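Local coordinates for glycosyl hydrolase family 2, TIM barrel domain protein (Faecalibacterium prausnitzii A2-165, PDB 6ED2) that probably hydrolyses beta-glucuronides, as a gut bacterial beta-glucuronidase of glycoside hydrolase family 2 that also binds magnesium, at residues Arg298-Glu301 against Arg306-Leu309; Arg339-Met344 against Tyr364-Glu369; Thr421-Arg426 against Ile434-Leu439; Thr538-Gly543 against Gln607-Ala612. All blocks are in the same frame, centred on the assembly; numbering follows the deposited sequence.

Contact 1 (Arg298-Glu301 against Arg306-Leu309)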
# COMPACT_ATOMS: atom_id res chain seq x y z
N ARG A 298 24.11 -8.74 38.78
CA ARG A 298 22.72 -8.38 39.05
C ARG A 298 22.02 -9.56 39.70
O ARG A 298 22.32 -10.72 39.39
CB ARG A 298 22.00 -7.96 37.77
CG ARG A 298 21.86 -9.08 36.74
CD ARG A 298 20.51 -9.78 36.85
NE ARG A 298 20.36 -10.94 35.96
CZ ARG A 298 20.68 -12.19 36.30
NH1 ARG A 298 21.20 -12.43 37.50
NH2 ARG A 298 20.49 -13.19 35.44
N THR A 299 21.05 -9.25 40.56
CA THR A 299 20.16 -10.25 41.14
C THR A 299 18.75 -10.09 40.59
O THR A 299 18.30 -8.98 40.29
CB THR A 299 20.11 -10.15 42.67
OG1 THR A 299 19.49 -8.90 43.04
CG2 THR A 299 21.51 -10.24 43.27
N PHE A 300 18.04 -11.21 40.47
CA PHE A 300 16.67 -11.14 39.99
C PHE A 300 15.84 -12.24 40.64
O PHE A 300 16.22 -13.41 40.61
CB PHE A 300 16.62 -11.27 38.47
CG PHE A 300 15.24 -11.09 37.90
CD1 PHE A 300 14.79 -9.85 37.53
CD2 PHE A 300 14.40 -12.18 37.75
CE1 PHE A 300 13.50 -9.68 37.00
CE2 PHE A 300 13.13 -12.03 37.23
CZ PHE A 300 12.68 -10.77 36.85
N GLU A 301 14.69 -11.85 41.21
CA GLU A 301 13.82 -12.79 41.92
C GLU A 301 12.44 -12.17 42.09
O GLU A 301 12.28 -10.95 42.09
CB GLU A 301 14.40 -13.15 43.29
CG GLU A 301 14.51 -11.95 44.21
CD GLU A 301 15.00 -12.32 45.61
OE1 GLU A 301 15.20 -11.40 46.43
OE2 GLU A 301 15.17 -13.54 45.90
N ARG A 306 6.36 -9.09 43.09
CA ARG A 306 6.99 -8.18 42.15
C ARG A 306 8.25 -8.82 41.58
O ARG A 306 8.93 -9.60 42.26
CB ARG A 306 7.35 -6.85 42.82
CG ARG A 306 6.16 -6.09 43.35
CD ARG A 306 5.56 -5.23 42.27
NE ARG A 306 5.79 -3.82 42.54
CZ ARG A 306 5.90 -2.88 41.61
NH1 ARG A 306 6.10 -1.62 41.97
NH2 ARG A 306 5.80 -3.19 40.32
N PHE A 307 8.56 -8.49 40.32
CA PHE A 307 9.86 -8.80 39.71
C PHE A 307 10.90 -7.85 40.29
O PHE A 307 10.86 -6.64 40.03
CB PHE A 307 9.80 -8.65 38.19
CG PHE A 307 8.86 -9.61 37.52
CD1 PHE A 307 9.14 -10.97 37.49
CD2 PHE A 307 7.69 -9.15 36.93
CE1 PHE A 307 8.25 -11.87 36.90
CE2 PHE A 307 6.80 -10.04 36.33
CZ PHE A 307 7.08 -11.40 36.32
N LEU A 308 11.84 -8.37 41.07
CA LEU A 308 12.86 -7.53 41.70
C LEU A 308 14.20 -7.71 40.98
O LEU A 308 14.75 -8.82 40.95
CB LEU A 308 13.02 -7.85 43.18
CG LEU A 308 11.83 -7.48 44.08
CD1 LEU A 308 12.20 -7.70 45.54
CD2 LEU A 308 11.36 -6.05 43.83
N LEU A 309 14.70 -6.62 40.41
CA LEU A 309 16.01 -6.57 39.78
C LEU A 309 16.91 -5.74 40.67
O LEU A 309 16.65 -4.55 40.88
CB LEU A 309 15.93 -5.96 38.38
CG LEU A 309 17.26 -5.69 37.65
CD1 LEU A 309 18.02 -6.97 37.42
CD2 LEU A 309 16.99 -5.01 36.32
O HOH W 1 16.71 -8.44 43.05
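The beta hairpin of strands 300-303 and 306-309, which leads into the first barrel strand of the TIM barrel, joins Phe300 and Glu301 antiparallel to Leu309 and Leu308. Glu301 and Leu308 form a hydrogen-bonded pair: Glu301 N donates to Leu308 O at 3.0 Å, and Leu308 N returns a bond to Glu301 O at 2.8 Å. Phe300 and Leu309 are the adjoining non-hydrogen-bonded pair. Leu308 O, already bonded to Glu301 N, also takes a CA-H contact from Phe300 CA at 3.2 Å. Water 1 links Thr299 OG1 to the same Leu308 O, weakly on the carbonyl side.

On the face that carries Phe300 and Leu309, CG of Phe300 stands anti to the backbone N (chi1 -175°), a setting that sends the ring along the neighbouring strand until CZ lies 3.6 Å from Phe307 CD1. Leu309 CB meets this ring at its edge, 4.1 Å from Phe300 CD1. The other end of Leu309 turns to Arg298, its CD1 lying 3.8 Å from Arg298 CD, and the two side chains cross nearly at right angles. The guanidinium beyond that methylene bonds to Pro431 O and Gln466.

Phe300 packs on Ile434 and Pro469, and Phe307 meets Phe491 edge-to-face. Since these partners lie at or just before the starts of strands 433-440, 470-474 and 492-495, the hairpin lies across the N-terminal end of the barrel, beside strand 312-320.

Contact 2 (Arg339-Met344 against Tyr364-Glu369)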
# COMPACT_ATOMS: atom_id res chain seq x y z
N ARG A 339 19.53 -3.08 14.49
CA ARG A 339 18.35 -2.25 14.23
C ARG A 339 17.21 -2.59 15.19
O ARG A 339 16.54 -1.70 15.71
CB ARG A 339 17.92 -2.42 12.77
CG ARG A 339 16.58 -1.81 12.42
CD ARG A 339 16.63 -0.29 12.35
NE ARG A 339 15.38 0.24 11.81
CZ ARG A 339 15.08 1.54 11.75
NH1 ARG A 339 15.94 2.44 12.20
NH2 ARG A 339 13.92 1.93 11.24
N ASP A 340 17.00 -3.89 15.45
CA ASP A 340 15.89 -4.28 16.33
C ASP A 340 16.10 -3.73 17.75
O ASP A 340 15.17 -3.19 18.36
CB ASP A 340 15.74 -5.81 16.35
CG ASP A 340 15.19 -6.37 15.02
OD1 ASP A 340 14.89 -5.56 14.10
OD2 ASP A 340 15.06 -7.61 14.88
N PHE A 341 17.33 -3.81 18.27
CA PHE A 341 17.60 -3.22 19.57
C PHE A 341 17.46 -1.70 19.55
O PHE A 341 16.92 -1.10 20.50
CB PHE A 341 18.97 -3.67 20.07
CG PHE A 341 18.93 -5.02 20.75
CD1 PHE A 341 18.72 -5.12 22.13
CD2 PHE A 341 19.04 -6.19 20.01
CE1 PHE A 341 18.66 -6.36 22.75
CE2 PHE A 341 18.98 -7.44 20.62
CZ PHE A 341 18.79 -7.53 22.00
N GLU A 342 17.94 -1.03 18.48
CA GLU A 342 17.72 0.41 18.38
C GLU A 342 16.23 0.74 18.42
O GLU A 342 15.82 1.72 19.06
CB GLU A 342 18.37 0.97 17.11
CG GLU A 342 19.91 0.92 17.12
CD GLU A 342 20.51 1.55 18.38
OE1 GLU A 342 20.49 2.80 18.50
OE2 GLU A 342 20.97 0.78 19.27
N LEU A 343 15.40 -0.06 17.75
CA LEU A 343 13.95 0.12 17.80
C LEU A 343 13.38 -0.18 19.19
O LEU A 343 12.51 0.55 19.69
CB LEU A 343 13.27 -0.77 16.77
CG LEU A 343 13.51 -0.44 15.29
CD1 LEU A 343 12.92 -1.53 14.40
CD2 LEU A 343 12.91 0.92 14.96
N MET A 344 13.85 -1.25 19.84
CA MET A 344 13.32 -1.54 21.16
C MET A 344 13.74 -0.48 22.17
O MET A 344 12.96 -0.14 23.07
CB MET A 344 13.75 -2.94 21.61
CG MET A 344 13.08 -4.06 20.83
SD MET A 344 13.38 -5.70 21.51
CE MET A 344 15.17 -5.85 21.48
N TYR A 364 21.39 -12.51 22.74
CA TYR A 364 21.54 -12.37 24.19
C TYR A 364 22.74 -11.51 24.52
O TYR A 364 22.71 -10.71 25.48
CB TYR A 364 21.70 -13.73 24.88
CG TYR A 364 20.60 -14.73 24.58
CD1 TYR A 364 19.61 -15.01 25.53
CD2 TYR A 364 20.57 -15.42 23.36
CE1 TYR A 364 18.59 -15.94 25.26
CE2 TYR A 364 19.57 -16.34 23.08
CZ TYR A 364 18.58 -16.61 24.05
OH TYR A 364 17.59 -17.52 23.77
N GLN A 365 23.83 -11.68 23.77
CA GLN A 365 25.02 -10.87 24.01
C GLN A 365 24.69 -9.39 23.85
O GLN A 365 25.15 -8.55 24.63
CB GLN A 365 26.13 -11.29 23.05
CG GLN A 365 26.57 -12.76 23.24
CD GLN A 365 27.53 -13.23 22.14
OE1 GLN A 365 27.91 -12.46 21.26
NE2 GLN A 365 27.94 -14.49 22.21
N MET A 366 23.86 -9.05 22.85
CA MET A 366 23.48 -7.65 22.67
C MET A 366 22.56 -7.19 23.78
O MET A 366 22.69 -6.06 24.28
CB MET A 366 22.83 -7.43 21.30
CG MET A 366 22.29 -6.00 21.11
SD MET A 366 22.43 -5.26 19.45
CE MET A 366 24.21 -5.30 19.24
N ALA A 367 21.59 -8.03 24.18
CA ALA A 367 20.77 -7.71 25.35
C ALA A 367 21.65 -7.48 26.58
O ALA A 367 21.41 -6.55 27.35
CB ALA A 367 19.76 -8.81 25.62
N ASP A 368 22.71 -8.29 26.74
CA ASP A 368 23.64 -8.08 27.84
C ASP A 368 24.23 -6.68 27.81
O ASP A 368 24.41 -6.05 28.87
CB ASP A 368 24.77 -9.11 27.80
CG ASP A 368 24.32 -10.51 28.23
OD1 ASP A 368 23.16 -10.70 28.68
OD2 ASP A 368 25.14 -11.44 28.09
N GLU A 369 24.53 -6.16 26.62
CA GLU A 369 25.18 -4.86 26.50
C GLU A 369 24.18 -3.71 26.55
O GLU A 369 24.52 -2.63 27.04
CB GLU A 369 25.98 -4.77 25.20
CG GLU A 369 27.26 -5.59 25.21
CD GLU A 369 27.99 -5.51 23.87
OE1 GLU A 369 27.61 -4.65 23.04
OE2 GLU A 369 28.94 -6.30 23.66
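A phenyl ring held between two methionines, Phe341 between Met366 and Met344, dominates this packing of two neighbouring barrel helices, 334-347 and 361-370, of the TIM barrel. Only Met366 comes from the facing helix; Met344 belongs to the same helix as the ring, three residues on. No hydrogen bond crosses the contact, and all three residues that meet across it are buried.

Phe341 points at the opposite helix, and its CG, placed anti to the carbonyl carbon (chi1 -83°), lets the ring reach that helix's backbone. Met366 runs past the ring in the opposite direction. Its CG sits squarely over one face, 3.5 Å from the centroid and 13° off the normal, a true CH-pi contact. The sulfur then continues obliquely toward the root of the phenylalanine, with SD 4.2 Å from the centroid in a Met-aromatic contact and 3.9 Å from Phe341 CB. On the opposite face the Met344 methyl, CE, stands over the ring centre. Both faces are thus covered, which should leave the ring little freedom to tilt.

Ile363 and Glu370 add to the packing round the phenylalanine, while Ala367 also rests on Ile374 of strand 373-377, which seats helix 361-370 on the barrel wall. Met366 also packs on Ser70 of the second subunit. The far end of the ring ends against the helix itself: Phe341 CZ lies 3.6 Å from Ala367 N, and Phe341 CE1 is 3.9 Å from Ala367 CB.

Contact 3 (Thr421-Arg426 against Ile434-Leu439)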
# COMPACT_ATOMS: atom_id res chain seq x y z
N THR A 421 17.52 -28.58 29.14
CA THR A 421 18.85 -28.68 29.74
C THR A 421 19.85 -27.86 28.94
O THR A 421 20.64 -27.09 29.50
CB THR A 421 19.26 -30.16 29.80
OG1 THR A 421 18.33 -30.88 30.63
CG2 THR A 421 20.67 -30.31 30.36
N ASP A 422 19.83 -28.02 27.61
CA ASP A 422 20.75 -27.30 26.75
C ASP A 422 20.49 -25.80 26.80
O ASP A 422 21.43 -25.00 26.88
CB ASP A 422 20.65 -27.85 25.33
CG ASP A 422 21.34 -29.21 25.20
OD1 ASP A 422 22.12 -29.53 26.10
OD2 ASP A 422 21.11 -29.96 24.22
N MET A 423 19.22 -25.39 26.81
CA MET A 423 18.94 -23.96 26.86
C MET A 423 19.48 -23.35 28.15
O MET A 423 20.12 -22.28 28.13
CB MET A 423 17.45 -23.69 26.73
CG MET A 423 17.15 -22.20 26.98
SD MET A 423 15.42 -21.73 26.88
CE MET A 423 14.79 -22.50 28.39
N ILE A 424 19.23 -23.99 29.29
CA ILE A 424 19.67 -23.39 30.55
C ILE A 424 21.19 -23.44 30.66
O ILE A 424 21.82 -22.48 31.12
CB ILE A 424 18.97 -24.07 31.74
CG1 ILE A 424 17.48 -23.68 31.73
CG2 ILE A 424 19.66 -23.68 33.06
CD1 ILE A 424 16.73 -24.13 32.97
N ASP A 425 21.82 -24.54 30.24
CA ASP A 425 23.28 -24.59 30.24
C ASP A 425 23.88 -23.51 29.33
O ASP A 425 24.87 -22.87 29.69
CB ASP A 425 23.76 -25.98 29.83
CG ASP A 425 23.74 -26.96 31.00
OD1 ASP A 425 23.83 -26.50 32.17
OD2 ASP A 425 23.62 -28.18 30.75
N ARG A 426 23.29 -23.29 28.15
CA ARG A 426 23.85 -22.29 27.22
C ARG A 426 23.68 -20.87 27.75
O ARG A 426 24.58 -20.04 27.60
CB ARG A 426 23.19 -22.42 25.85
CG ARG A 426 23.91 -21.64 24.72
CD ARG A 426 23.04 -21.58 23.47
NE ARG A 426 21.87 -20.74 23.72
CZ ARG A 426 21.04 -20.29 22.78
NH1 ARG A 426 21.26 -20.58 21.50
NH2 ARG A 426 20.01 -19.52 23.13
N ILE A 434 16.50 -13.54 32.70
CA ILE A 434 15.95 -13.47 34.05
C ILE A 434 14.82 -14.46 34.30
O ILE A 434 14.32 -14.53 35.43
CB ILE A 434 15.48 -12.03 34.40
CG1 ILE A 434 14.64 -11.41 33.29
CG2 ILE A 434 16.67 -11.13 34.69
CD1 ILE A 434 13.17 -11.76 33.33
N ALA A 435 14.40 -15.23 33.31
CA ALA A 435 13.29 -16.16 33.52
C ALA A 435 13.28 -17.19 32.42
O ALA A 435 13.82 -16.97 31.33
CB ALA A 435 11.93 -15.43 33.58
N TRP A 436 12.64 -18.33 32.71
CA TRP A 436 12.53 -19.46 31.79
C TRP A 436 11.06 -19.69 31.46
O TRP A 436 10.23 -19.79 32.36
CB TRP A 436 13.09 -20.75 32.41
CG TRP A 436 14.44 -20.58 33.06
CD1 TRP A 436 14.72 -20.61 34.40
CD2 TRP A 436 15.68 -20.33 32.39
NE1 TRP A 436 16.07 -20.42 34.60
CE2 TRP A 436 16.68 -20.25 33.38
CE3 TRP A 436 16.04 -20.19 31.04
CZ2 TRP A 436 18.02 -20.01 33.06
CZ3 TRP A 436 17.39 -19.97 30.73
CH2 TRP A 436 18.35 -19.87 31.74
N SER A 437 10.75 -19.80 30.18
CA SER A 437 9.40 -20.17 29.75
C SER A 437 9.47 -21.58 29.20
O SER A 437 10.21 -21.84 28.25
CB SER A 437 8.86 -19.18 28.72
OG SER A 437 7.68 -19.70 28.13
N LEU A 438 8.70 -22.50 29.79
CA LEU A 438 8.93 -23.92 29.54
C LEU A 438 8.03 -24.51 28.46
O LEU A 438 8.34 -25.58 27.94
CB LEU A 438 8.74 -24.71 30.85
CG LEU A 438 9.91 -24.86 31.83
CD1 LEU A 438 10.69 -23.61 32.02
CD2 LEU A 438 9.42 -25.35 33.18
N LEU A 439 6.92 -23.83 28.14
CA LEU A 439 5.99 -24.26 27.10
C LEU A 439 5.27 -23.02 26.59
O LEU A 439 5.10 -22.05 27.33
CB LEU A 439 4.95 -25.28 27.60
CG LEU A 439 5.32 -26.51 28.43
CD1 LEU A 439 5.23 -26.19 29.90
CD2 LEU A 439 4.42 -27.69 28.08
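Ile424 covers one face of the Trp436 indole with its CG1, which is 3.6 Å from the centroid of the six-membered ring and only 2° off the normal, a CH-pi contact of nearly ideal placement. CD1 continues from it to Trp436 CE2 at 3.9 Å, while the other branch, CG2, reaches Trp436 CZ2 at 4.0 Å. Met423 runs past the tryptophan in the opposite direction and touches by its terminal methyl, CE lying oblique to the ring and 3.7 Å from Trp436 CE3; the chain is extended from CB and bends only at its last torsion (chi3 71°), just before this methyl.

Further out, a hydrogen bond from Trp436 NE1 to Asp464 OD2 should limit rotation of the indole, and Leu463 packs against Ile424 just before that aspartate. Asp376 of strand 373-377 touches both Met423 and Trp436. Were Trp436 an alanine, Asp464 would probably lose this N-H donor and a gap would be left beneath Ile424 and the Met423 methyl.

Helix 409-427 is in this way packed on strand 433-440, which pairs in parallel with strand 373-377: the three form a beta-alpha-beta unit of the TIM barrel, with the tryptophan filling the layer between helix and sheet.

Contact 4 (Thr538-Gly543 against Gln607-Ala612)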
# COMPACT_ATOMS: atom_id res chain seq x y z
N THR A 538 -3.61 -7.26 17.36
CA THR A 538 -4.49 -7.49 16.23
C THR A 538 -3.67 -7.37 14.96
O THR A 538 -2.70 -6.60 14.90
CB THR A 538 -5.68 -6.49 16.15
OG1 THR A 538 -5.21 -5.19 15.75
CG2 THR A 538 -6.42 -6.39 17.46
N ASP A 539 -4.06 -8.14 13.95
CA ASP A 539 -3.46 -7.96 12.65
C ASP A 539 -3.88 -6.60 12.12
O ASP A 539 -5.06 -6.23 12.20
CB ASP A 539 -3.90 -9.08 11.70
CG ASP A 539 -3.29 -10.42 12.04
OD1 ASP A 539 -2.27 -10.80 11.42
OD2 ASP A 539 -3.83 -11.11 12.93
N ASN A 540 -2.93 -5.84 11.61
CA ASN A 540 -3.27 -4.58 10.96
C ASN A 540 -2.18 -4.26 9.96
O ASN A 540 -0.99 -4.38 10.28
CB ASN A 540 -3.47 -3.46 11.99
CG ASN A 540 -2.20 -3.11 12.76
OD1 ASN A 540 -1.55 -2.10 12.48
ND2 ASN A 540 -1.84 -3.95 13.73
N LEU A 541 -2.58 -3.89 8.74
CA LEU A 541 -1.64 -3.53 7.69
C LEU A 541 -1.20 -2.08 7.82
O LEU A 541 -2.02 -1.20 8.08
CB LEU A 541 -2.26 -3.73 6.31
CG LEU A 541 -2.80 -5.13 6.04
CD1 LEU A 541 -3.58 -5.13 4.74
CD2 LEU A 541 -1.64 -6.11 6.00
N SER A 542 0.09 -1.85 7.62
CA SER A 542 0.61 -0.50 7.49
C SER A 542 -0.21 0.27 6.46
O SER A 542 -0.40 -0.19 5.33
CB SER A 542 2.09 -0.57 7.08
OG SER A 542 2.83 0.53 7.59
N GLY A 543 -0.77 1.41 6.88
CA GLY A 543 -1.51 2.27 5.98
C GLY A 543 -3.00 2.02 5.89
O GLY A 543 -3.70 2.81 5.23
N GLN A 607 10.24 -0.88 10.14
CA GLN A 607 9.77 0.48 10.30
C GLN A 607 8.51 0.49 11.16
O GLN A 607 7.77 -0.48 11.19
CB GLN A 607 9.47 1.13 8.94
CG GLN A 607 10.64 1.14 8.00
CD GLN A 607 11.81 1.99 8.51
OE1 GLN A 607 11.66 2.83 9.42
NE2 GLN A 607 12.99 1.78 7.92
N PRO A 608 8.24 1.59 11.87
CA PRO A 608 7.10 1.59 12.79
C PRO A 608 5.76 1.57 12.07
O PRO A 608 5.61 2.16 11.00
CB PRO A 608 7.28 2.88 13.59
CG PRO A 608 8.10 3.74 12.72
CD PRO A 608 9.00 2.84 11.94
N LYS A 609 4.81 0.86 12.66
CA LYS A 609 3.40 1.08 12.36
C LYS A 609 2.85 2.06 13.38
O LYS A 609 3.52 2.46 14.34
CB LYS A 609 2.61 -0.23 12.39
CG LYS A 609 3.07 -1.30 11.40
CD LYS A 609 1.98 -2.40 11.34
CE LYS A 609 2.58 -3.75 11.23
NZ LYS A 609 1.53 -4.82 11.45
N ASP A 610 1.59 2.46 13.18
CA ASP A 610 1.02 3.49 14.04
C ASP A 610 1.04 3.05 15.52
O ASP A 610 1.29 3.86 16.41
CB ASP A 610 -0.40 3.88 13.54
CG ASP A 610 -0.39 4.64 12.13
OD1 ASP A 610 0.63 5.23 11.72
OD2 ASP A 610 -1.42 4.68 11.41
N ALA A 611 0.85 1.75 15.79
CA ALA A 611 0.86 1.27 17.17
C ALA A 611 2.20 1.48 17.88
O ALA A 611 2.23 1.57 19.11
CB ALA A 611 0.47 -0.21 17.23
N ALA A 612 3.31 1.56 17.13
CA ALA A 612 4.60 1.81 17.77
C ALA A 612 4.60 3.13 18.52
O ALA A 612 5.27 3.25 19.55
CB ALA A 612 5.73 1.80 16.74
O HOH W 2 -0.53 -0.24 14.14
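Lys609 reaches across to Asn540 and Ser542, its aliphatic chain lying against the loop and its ammonium ending at a backbone carbonyl. CB leaves the backbone toward that loop, and CG, anti to the carbonyl carbon (chi1 -59°), passes 4.2 Å from Ser542 OG. CD comes next, meeting the asparagine side chain, which comes from the opposite direction, at 3.7 Å from Asn540 OD1. A bend at chi3 (-142°) then carries CE to 3.7 Å from Asn540 O. At the tip, NZ donates to Asn540 O at 2.8 Å, arriving almost head-on to the carbonyl, with a C=O...N angle of 170°.

The same ammonium forms a salt bridge with Asp584 and a weak hydrogen bond with Gly600 O. Asn540 is itself held in place: its ND2 donates to Thr538 O at 3.0 Å, and its OD1 accepts from water 2, which in turn accepts from Ala611 N in the first turn of helix 610-621. Replacing Lys609 by a methionine would probably leave Asp584 without this counter-charge and Asn540 O without this donor.

Ser542 OG makes a weak hydrogen bond with Gly543 O of the third subunit, so the loop lies at a subunit boundary. With a carboxylate and two carbonyl oxygens round NZ, the buried lysine is likely to stay protonated; its bond to Asn540 O ties the loop after strand 531-535 to the start of the last helix, while the salt bridge adds Asp584 to the same site.

Along the chain the four contacts follow in series, none enclosing or crossing another. Contact 1 closes a tight hairpin ahead of the first barrel strand; contact 2 pairs the next two helices across strand 351-353; contact 3 closes the short turn from helix 409-427 into strand 433-440; contact 4 spans some sixty residues to bring the last helix back to a loop. In space they are linked. Contact 1 touches contact 3 at the foot of strand 433-440, through Phe300 and Ile434. Tyr364 of contact 2 packs on Arg426 of contact 3, and Arg339 of contact 2 on Gln607 of contact 4, the latter two contacts both reaching the third subunit.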